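Glycoside hydrolase family 81 (Clostridium thermocellum, PDB 6FOP) probably hydrolyses beta-1,3-glucans such as laminarin, as a glycoside hydrolase of the Clostridium thermocellum cellulosome. Local coordinates at residues K257-A262 against Q292-K297; T226-E231 against F245-S250; L661-V666 against V675-N680. One frame throughout, in Å; residues are numbered along the deposited sequence. Where two conformers were deposited one is given.

Interaction 1 of 3, residues K257-A262 against Q292-K297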
loop_
_atom_site.group_PDB
_atom_site.type_symbol
_atom_site.label_atom_id
_atom_site.label_comp_id
_atom_site.label_asym_id
_atom_site.label_seq_id
_atom_site.Cartn_x
_atom_site.Cartn_y
_atom_site.Cartn_z
ATOM N N LYS A 257 1.308 29.348 -14.308
ATOM C CA LYS A 257 0.954 27.955 -14.529
ATOM C C LYS A 257 1.903 27.083 -13.718
ATOM O O LYS A 257 3.108 27.085 -13.930
ATOM C CB LYS A 257 1.009 27.569 -16.009
ATOM C CG LYS A 257 0.370 26.207 -16.258
ATOM C CD LYS A 257 0.272 25.849 -17.723
ATOM C CE LYS A 257 -0.405 24.509 -17.875
ATOM N NZ LYS A 257 -0.534 24.147 -19.309
ATOM N N GLY A 258 1.331 26.369 -12.778
ATOM C CA GLY A 258 2.059 25.457 -11.907
ATOM C C GLY A 258 1.169 25.073 -10.764
ATOM O O GLY A 258 -0.012 25.347 -10.775
ATOM N N THR A 259 1.750 24.408 -9.773
ATOM C CA THR A 259 1.067 24.150 -8.525
ATOM C C THR A 259 2.090 23.892 -7.431
ATOM O O THR A 259 3.314 23.948 -7.676
ATOM C CB THR A 259 0.017 23.019 -8.640
ATOM O OG1 THR A 259 -0.840 23.040 -7.502
ATOM C CG2 THR A 259 0.636 21.638 -8.749
ATOM N N ILE A 260 1.577 23.761 -6.214
ATOM C CA ILE A 260 2.376 23.460 -5.057
ATOM C C ILE A 260 2.040 22.021 -4.670
ATOM O O ILE A 260 0.892 21.700 -4.397
ATOM C CB ILE A 260 2.068 24.410 -3.888
ATOM C CG1 ILE A 260 2.336 25.866 -4.262
ATOM C CG2 ILE A 260 2.892 24.014 -2.660
ATOM C CD1 ILE A 260 1.831 26.883 -3.243
ATOM N N LEU A 261 3.051 21.158 -4.686
ATOM C CA LEU A 261 2.895 19.730 -4.303
ATOM C C LEU A 261 3.542 19.532 -2.927
ATOM O O LEU A 261 4.618 20.057 -2.662
ATOM C CB LEU A 261 3.491 18.792 -5.337
ATOM C CG LEU A 261 2.887 18.883 -6.735
ATOM C CD1 LEU A 261 3.704 17.997 -7.671
ATOM C CD2 LEU A 261 1.436 18.431 -6.708
ATOM N N ALA A 262 2.836 18.805 -2.082
ATOM C CA ALA A 262 3.292 18.453 -0.751
ATOM C C ALA A 262 3.735 16.978 -0.831
ATOM O O ALA A 262 2.986 16.123 -1.266
ATOM C CB ALA A 262 2.180 18.634 0.281
ATOM N N GLN A 292 7.472 23.499 -5.935
ATOM C CA GLN A 292 6.720 24.115 -7.022
ATOM C C GLN A 292 6.894 23.262 -8.247
ATOM O O GLN A 292 8.028 23.017 -8.682
ATOM C CB GLN A 292 7.244 25.517 -7.319
ATOM C CG GLN A 292 6.727 26.150 -8.620
ATOM C CD GLN A 292 5.254 26.207 -8.734
ATOM O OE1 GLN A 292 4.697 25.831 -9.775
ATOM N NE2 GLN A 292 4.592 26.727 -7.700
ATOM N N GLY A 293 5.778 22.893 -8.844
ATOM C CA GLY A 293 5.810 22.216 -10.129
ATOM C C GLY A 293 4.639 21.310 -10.302
ATOM O O GLY A 293 3.896 21.024 -9.342
ATOM N N THR A 294 4.498 20.822 -11.522
ATOM C CA THR A 294 3.459 19.875 -11.825
ATOM C C THR A 294 3.966 18.432 -11.857
ATOM O O THR A 294 3.168 17.536 -12.065
ATOM C CB THR A 294 2.788 20.221 -13.156
ATOM O OG1 THR A 294 3.790 20.333 -14.169
ATOM C CG2 THR A 294 2.002 21.517 -12.994
ATOM N N SER A 295 5.261 18.212 -11.625
ATOM C CA SER A 295 5.775 16.857 -11.555
ATOM C C SER A 295 7.030 16.779 -10.725
ATOM O O SER A 295 7.756 17.757 -10.550
ATOM C CB SER A 295 6.040 16.289 -12.951
ATOM O OG SER A 295 7.110 16.961 -13.567
ATOM N N PHE A 296 7.272 15.575 -10.219
ATOM C CA PHE A 296 8.528 15.244 -9.561
ATOM C C PHE A 296 8.758 13.750 -9.671
ATOM O O PHE A 296 7.860 12.996 -10.031
ATOM C CB PHE A 296 8.547 15.703 -8.091
ATOM C CG PHE A 296 7.626 14.942 -7.183
ATOM C CD1 PHE A 296 6.298 15.296 -7.055
ATOM C CD2 PHE A 296 8.107 13.878 -6.402
ATOM C CE1 PHE A 296 5.445 14.630 -6.210
ATOM C CE2 PHE A 296 7.260 13.223 -5.538
ATOM C CZ PHE A 296 5.919 13.577 -5.464
ATOM N N LYS A 297 9.966 13.342 -9.309
ATOM C CA LYS A 297 10.286 11.924 -9.256
ATOM C C LYS A 297 10.886 11.519 -7.936
ATOM O O LYS A 297 11.458 12.337 -7.220
ATOM C CB LYS A 297 11.172 11.491 -10.411
ATOM C CG LYS A 297 12.587 11.963 -10.405
ATOM C CD LYS A 297 13.280 11.426 -11.661
ATOM C CE LYS A 297 14.761 11.705 -11.656
ATOM N NZ LYS A 297 15.384 11.186 -12.908
#

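Interaction 2 of 3, residues T226-E231 against F245-S250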
loop_
_atom_site.group_PDB
_atom_site.type_symbol
_atom_site.label_atom_id
_atom_site.label_comp_id
_atom_site.label_asym_id
_atom_site.label_seq_id
_atom_site.Cartn_x
_atom_site.Cartn_y
_atom_site.Cartn_z
ATOM N N THR A 226 -6.660 18.746 -12.594
ATOM C CA THR A 226 -7.692 18.001 -13.309
ATOM C C THR A 226 -7.327 16.546 -13.598
ATOM O O THR A 226 -8.190 15.784 -14.024
ATOM C CB THR A 226 -8.061 18.710 -14.629
ATOM O OG1 THR A 226 -6.865 18.962 -15.374
ATOM C CG2 THR A 226 -8.736 20.036 -14.314
ATOM N N ASP A 227 -6.079 16.158 -13.312
ATOM C CA ASP A 227 -5.682 14.742 -13.431
ATOM C C ASP A 227 -4.396 14.567 -12.632
ATOM O O ASP A 227 -3.624 15.510 -12.462
ATOM C CB ASP A 227 -5.489 14.326 -14.899
ATOM C CG ASP A 227 -5.540 12.806 -15.112
ATOM O OD1 ASP A 227 -5.967 12.065 -14.236
ATOM O OD2 ASP A 227 -5.157 12.387 -16.220
ATOM N N THR A 228 -4.178 13.342 -12.154
ATOM C CA THR A 228 -2.959 12.963 -11.454
ATOM C C THR A 228 -2.566 11.553 -11.924
ATOM O O THR A 228 -3.434 10.670 -12.073
ATOM C CB THR A 228 -3.085 12.997 -9.917
ATOM O OG1 THR A 228 -4.079 12.070 -9.473
ATOM C CG2 THR A 228 -3.430 14.424 -9.438
ATOM N N LYS A 229 -1.264 11.374 -12.156
ATOM C CA LYS A 229 -0.729 10.132 -12.733
ATOM C C LYS A 229 0.610 9.771 -12.153
ATOM O O LYS A 229 1.494 10.630 -12.022
ATOM C CB LYS A 229 -0.549 10.305 -14.259
ATOM C CG LYS A 229 -1.830 10.451 -15.061
ATOM C CD LYS A 229 -2.460 9.106 -15.429
ATOM C CE LYS A 229 -3.964 9.223 -15.677
ATOM N NZ LYS A 229 -4.665 9.244 -14.338
ATOM N N VAL A 230 0.791 8.474 -11.885
ATOM C CA VAL A 230 2.124 7.898 -11.637
ATOM C C VAL A 230 2.569 7.046 -12.805
ATOM O O VAL A 230 1.753 6.431 -13.478
ATOM C CB VAL A 230 2.215 7.099 -10.349
ATOM C CG1 VAL A 230 1.930 8.016 -9.173
ATOM C CG2 VAL A 230 1.300 5.864 -10.358
ATOM N N GLU A 231 3.884 7.039 -13.025
ATOM C CA GLU A 231 4.520 6.114 -13.958
ATOM C C GLU A 231 5.784 5.609 -13.277
ATOM O O GLU A 231 6.340 6.298 -12.422
ATOM C CB GLU A 231 4.918 6.802 -15.259
ATOM C CG GLU A 231 3.857 7.600 -15.958
ATOM C CD GLU A 231 4.531 8.563 -16.922
ATOM O OE1 GLU A 231 4.877 9.733 -16.550
ATOM O OE2 GLU A 231 4.804 8.108 -18.020
ATOM N N PHE A 245 5.576 11.431 -10.701
ATOM C CA PHE A 245 4.251 11.911 -10.259
ATOM C C PHE A 245 3.930 13.152 -11.060
ATOM O O PHE A 245 4.752 14.067 -11.087
ATOM C CB PHE A 245 4.300 12.265 -8.781
ATOM C CG PHE A 245 4.674 11.087 -7.913
ATOM C CD1 PHE A 245 5.990 10.746 -7.723
ATOM C CD2 PHE A 245 3.697 10.333 -7.302
ATOM C CE1 PHE A 245 6.340 9.649 -6.934
ATOM C CE2 PHE A 245 4.036 9.225 -6.526
ATOM C CZ PHE A 245 5.358 8.891 -6.361
ATOM N N THR A 246 2.782 13.163 -11.735
ATOM C CA THR A 246 2.405 14.296 -12.604
ATOM C C THR A 246 0.982 14.729 -12.320
ATOM O O THR A 246 0.071 13.909 -12.273
ATOM C CB THR A 246 2.564 13.919 -14.089
ATOM O OG1 THR A 246 3.897 13.436 -14.293
ATOM C CG2 THR A 246 2.325 15.122 -14.994
ATOM N N ALA A 247 0.808 16.044 -12.125
ATOM C CA ALA A 247 -0.500 16.669 -12.004
ATOM C C ALA A 247 -0.735 17.490 -13.259
ATOM O O ALA A 247 0.146 18.223 -13.696
ATOM C CB ALA A 247 -0.546 17.564 -10.777
ATOM N N GLU A 248 -1.910 17.345 -13.838
ATOM C CA GLU A 248 -2.360 18.187 -14.931
ATOM C C GLU A 248 -3.116 19.349 -14.296
ATOM O O GLU A 248 -3.972 19.118 -13.461
ATOM C CB GLU A 248 -3.308 17.393 -15.831
ATOM C CG GLU A 248 -3.938 18.146 -16.967
ATOM C CD GLU A 248 -5.026 17.309 -17.628
ATOM O OE1 GLU A 248 -6.186 17.245 -17.112
ATOM O OE2 GLU A 248 -4.706 16.694 -18.649
ATOM N N VAL A 249 -2.858 20.573 -14.757
ATOM C CA VAL A 249 -3.627 21.734 -14.311
ATOM C C VAL A 249 -4.362 22.426 -15.463
ATOM O O VAL A 249 -3.892 22.451 -16.615
ATOM C CB VAL A 249 -2.776 22.750 -13.540
ATOM C CG1 VAL A 249 -2.186 22.138 -12.285
ATOM C CG2 VAL A 249 -1.689 23.366 -14.390
ATOM N N SER A 250 -5.549 22.944 -15.104
ATOM C CA SER A 250 -6.331 23.779 -15.984
ATOM C C SER A 250 -6.359 25.177 -15.346
ATOM O O SER A 250 -6.786 25.359 -14.199
ATOM C CB SER A 250 -7.702 23.128 -16.176
ATOM O OG SER A 250 -7.522 21.803 -16.728
HETATM O O HOH W 1 -8.278 15.407 -17.415
HETATM O O HOH W 2 -5.812 13.998 -18.534
HETATM O O HOH W 3 3.743 10.696 -14.091
#

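Interaction 3 of 3, residues L661-V666 against V675-N680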
loop_
_atom_site.group_PDB
_atom_site.type_symbol
_atom_site.label_atom_id
_atom_site.label_comp_id
_atom_site.label_asym_id
_atom_site.label_seq_id
_atom_site.Cartn_x
_atom_site.Cartn_y
_atom_site.Cartn_z
ATOM N N LEU A 661 24.276 -11.345 7.733
ATOM C CA LEU A 661 23.136 -10.470 7.636
ATOM C C LEU A 661 23.035 -9.856 6.239
ATOM O O LEU A 661 24.051 -9.662 5.556
ATOM C CB LEU A 661 23.264 -9.365 8.685
ATOM C CG LEU A 661 23.440 -9.817 10.148
ATOM C CD1 LEU A 661 23.410 -8.618 11.082
ATOM C CD2 LEU A 661 22.341 -10.814 10.523
ATOM N N PRO A 662 21.827 -9.479 5.824
ATOM C CA PRO A 662 21.717 -8.833 4.513
ATOM C C PRO A 662 22.536 -7.532 4.440
ATOM O O PRO A 662 22.513 -6.728 5.358
ATOM C CB PRO A 662 20.224 -8.546 4.362
ATOM C CG PRO A 662 19.707 -8.537 5.764
ATOM C CD PRO A 662 20.519 -9.600 6.488
ATOM N N ASP A 663 23.180 -7.325 3.315
ATOM C CA ASP A 663 24.055 -6.177 3.099
ATOM C C ASP A 663 23.420 -5.313 2.014
ATOM O O ASP A 663 23.413 -5.680 0.837
ATOM C CB ASP A 663 25.440 -6.650 2.672
ATOM C CG ASP A 663 26.478 -5.535 2.649
ATOM O OD1 ASP A 663 26.090 -4.369 2.440
ATOM O OD2 ASP A 663 27.680 -5.830 2.829
ATOM N N PHE A 664 22.892 -4.170 2.432
ATOM C CA PHE A 664 22.180 -3.255 1.546
ATOM C C PHE A 664 23.081 -2.237 0.859
ATOM O O PHE A 664 22.597 -1.352 0.174
ATOM C CB PHE A 664 21.090 -2.562 2.351
ATOM C CG PHE A 664 20.056 -3.515 2.842
ATOM C CD1 PHE A 664 19.055 -3.957 1.986
ATOM C CD2 PHE A 664 20.159 -4.084 4.104
ATOM C CE1 PHE A 664 18.102 -4.870 2.420
ATOM C CE2 PHE A 664 19.226 -4.986 4.521
ATOM C CZ PHE A 664 18.205 -5.378 3.688
ATOM N N SER A 665 24.396 -2.357 1.021
ATOM C CA SER A 665 25.325 -1.403 0.428
ATOM C C SER A 665 25.825 -1.839 -0.958
ATOM O O SER A 665 26.671 -1.156 -1.545
ATOM C CB SER A 665 26.508 -1.165 1.357
ATOM O OG SER A 665 27.363 -2.275 1.391
ATOM N N VAL A 666 25.338 -2.975 -1.441
ATOM C CA VAL A 666 25.763 -3.554 -2.721
ATOM C C VAL A 666 24.538 -3.906 -3.539
ATOM O O VAL A 666 23.641 -4.599 -3.039
ATOM C CB VAL A 666 26.544 -4.869 -2.516
ATOM C CG1 VAL A 666 27.070 -5.429 -3.846
ATOM C CG2 VAL A 666 27.674 -4.681 -1.563
ATOM N N VAL A 675 22.689 -10.151 -1.196
ATOM C CA VAL A 675 24.042 -10.168 -0.669
ATOM C C VAL A 675 23.978 -10.212 0.839
ATOM O O VAL A 675 23.168 -9.520 1.465
ATOM C CB VAL A 675 24.860 -8.942 -1.114
ATOM C CG1 VAL A 675 26.314 -9.040 -0.650
ATOM C CG2 VAL A 675 24.791 -8.798 -2.641
ATOM N N PHE A 676 24.825 -11.060 1.411
ATOM C CA PHE A 676 24.915 -11.284 2.849
ATOM C C PHE A 676 26.341 -10.982 3.307
ATOM O O PHE A 676 27.293 -11.119 2.522
ATOM C CB PHE A 676 24.546 -12.738 3.172
ATOM C CG PHE A 676 23.186 -13.150 2.685
ATOM C CD1 PHE A 676 22.985 -13.554 1.371
ATOM C CD2 PHE A 676 22.086 -13.084 3.529
ATOM C CE1 PHE A 676 21.723 -13.900 0.920
ATOM C CE2 PHE A 676 20.821 -13.425 3.078
ATOM C CZ PHE A 676 20.641 -13.836 1.774
ATOM N N ASN A 677 26.492 -10.588 4.576
ATOM C CA ASN A 677 27.781 -10.163 5.111
ATOM C C ASN A 677 27.928 -10.735 6.510
ATOM O O ASN A 677 27.150 -10.380 7.403
ATOM C CB ASN A 677 27.830 -8.637 5.128
ATOM C CG ASN A 677 29.176 -8.081 5.506
ATOM O OD1 ASN A 677 29.907 -8.669 6.288
ATOM N ND2 ASN A 677 29.491 -6.901 4.973
ATOM N N LYS A 678 28.891 -11.641 6.680
ATOM C CA LYS A 678 29.221 -12.235 7.981
ATOM C C LYS A 678 30.616 -11.777 8.338
ATOM O O LYS A 678 31.576 -12.167 7.684
ATOM C CB LYS A 678 29.152 -13.770 7.924
ATOM C CG LYS A 678 29.253 -14.422 9.298
ATOM C CD LYS A 678 29.210 -15.927 9.194
ATOM C CE LYS A 678 29.462 -16.585 10.542
ATOM N NZ LYS A 678 28.368 -16.335 11.527
ATOM N N ASN A 679 30.721 -10.898 9.336
ATOM C CA ASN A 679 32.012 -10.405 9.799
ATOM C C ASN A 679 32.911 -9.936 8.661
ATOM O O ASN A 679 34.093 -10.296 8.584
ATOM C CB ASN A 679 32.708 -11.490 10.629
ATOM C CG ASN A 679 31.879 -11.921 11.824
ATOM O OD1 ASN A 679 31.224 -11.096 12.484
ATOM N ND2 ASN A 679 31.889 -13.212 12.106
ATOM N N ASN A 680 32.303 -9.149 7.778
ATOM C CA ASN A 680 32.976 -8.541 6.623
ATOM C C ASN A 680 33.338 -9.476 5.469
ATOM O O ASN A 680 34.068 -9.067 4.565
ATOM C CB ASN A 680 34.198 -7.712 7.060
ATOM C CG ASN A 680 33.832 -6.661 8.084
ATOM O OD1 ASN A 680 32.939 -5.853 7.850
ATOM N ND2 ASN A 680 34.528 -6.645 9.205
#

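Interaction 1 of 3, residues K257-A262 against Q292-K297
Thr259 and Gly293 are joined through their backbones. Gly293 N donates to Thr259 O at 2.9 Å, and the bond is nearly straight, with an N-H...O angle of 164°. The same oxygen takes a CA-H...O contact from Gln292 CA at 3.5 Å.

The amide of Gln292 also lies close to this carbonyl. Its chain leaves opposite the backbone N (chi1 168°), then bends at chi2 (55°), which folds the amide back over Thr259. Gln292 NE2 is 3.1 Å from Thr259 O, but the angle is too poor for a bond. NE2 bonds instead to Tyr216 OH on helix 211-220. Gln292 OE1 stands 3.4 Å from Gly258 CA.

Ile260 and Gln292 form an antiparallel, non-hydrogen-bonded pair, with strand 260-263 at the edge of a three-stranded sheet. At Gly293 and Thr294 the chain leaves this sheet and enters strand 295-301 of another.

The remaining contacts are van der Waals. Leu261 CD1 lies in the plane of the Phe296 ring at its edge, 3.8 Å from Phe296 CD1. Leu261 CD1 is also 3.5 Å from Gly293 O. Thr259 CG2 lies 3.4 Å from the same Gly293 O. The Phe296 ring stacks on Phe245.

Interaction 2 of 3, residues T226-E231 against F245-S250
Lys229 and Thr246 face each other in the beta hairpin of strands 223-235 and 240-251. The two segments run antiparallel, 168° between their directions. Lys229 and Thr246 form a hydrogen-bonded pair, with Lys229 N giving to Thr246 O and Thr246 N to Lys229 O, each at 2.9 Å. Glu248 N gives to Asp227 O, and Thr226 N gives to Glu248 O.

Thr228, Ala247, Val230 and Phe245 lie on one face. Val230 and Phe245 point the same way, and Val230 CG1 sits 3.5 Å from Phe245 CD2. Asp227, Lys229, Thr246 and Glu248 lie on the other face. Glu248 reaches across to Thr226 on the other strand: its CG is anti to the backbone N (chi1 176°) and the chain is extended. Thr226 OG1 donates a short bond of 2.5 Å to Glu248 OE1, on the lone pair turned away from OE2.

Further out, in one of its two conformers, Lys229 NZ bridges to Asp227 OD1 on its own strand and also bonds to Thr228 O. In that conformer the pairing would probably ease the negative charge that Asp227 and Glu248 bring together. On the buried face, Thr228 OG1 bonds to Ser108 OG, and the Tyr473 ring meets Phe245 with planes at about 80°. One water lies 2.9 Å from Glu231 OE1 and 2.8 Å from Thr246 OG1.

Interaction 3 of 3, residues L661-V666 against V675-N680
Asp663 and Asn677 both turn CG opposite their own backbone N, with chi1 -170° and -173°. These torsions send the carboxylate and the amide out on the same side, where they meet obliquely. Asn677 ND2 donates to Asp663 OD2 at 3.0 Å, almost straight (170°). The oxygen lies close to the amide plane, whereas the amide nitrogen stands above the carboxylate plane. Asp663 OD2 also makes a salt bridge with Arg682 on strand 681-688. The paired donors are likely to stabilise the negative charge of Asp663.

The other oxygen works within its own segment. Asp663 OD1 accepts from Ser665 N at 3.0 Å, which makes an Asx turn, and from Ser665 OG at 2.7 Å. Two donors therefore grip OD1 and help to fix the rotation of the carboxylate.

The backbones form a beta hairpin between strands 661-662 and 673-678, at one side of a four-stranded antiparallel sheet. Leu661 and Asn677 are its hydrogen-bonded pair. Asn677 N gives to Leu661 O at 2.8 Å, and Leu661 N gives to Asn677 O at 3.0 Å. One residue pair on, Pro662 has no N-H to give, but its CA makes a CA-H...O contact with Val675 O. That oxygen also takes the hydrogen bond of Asp663 N, at 2.9 Å.

Val666 CG1 rests 4.2 Å from Val675 CG2. Phe676 CD2 lies 4.3 Å from Pro662 N, with the ring oblique to it. Beyond the hairpin, Phe676 packs on Leu656 and Leu659 of helix 646-659, which leads directly into strand 661-662.

Along the chain the contacts come in series: interaction 2 closes first, then interaction 1, then interaction 3. Interactions 1 and 2 are neighbours, with centres about 9 Å apart. They meet where strand 295-301 of interaction 1 pairs with strand 240-251 of interaction 2. Thr294 O and Phe296 O each probably bond to that strand, at Ala247 N and Phe245 N. Interaction 1 also ties this sheet to the one holding strand 260-263. Interactions 1 and 2 thus form one continuous beta region. Interaction 3 belongs to a separate four-stranded sheet near the C-terminus and has no direct contact with them. Its centre is about 38 Å from that of interaction 1, and about 39 Å from that of interaction 2.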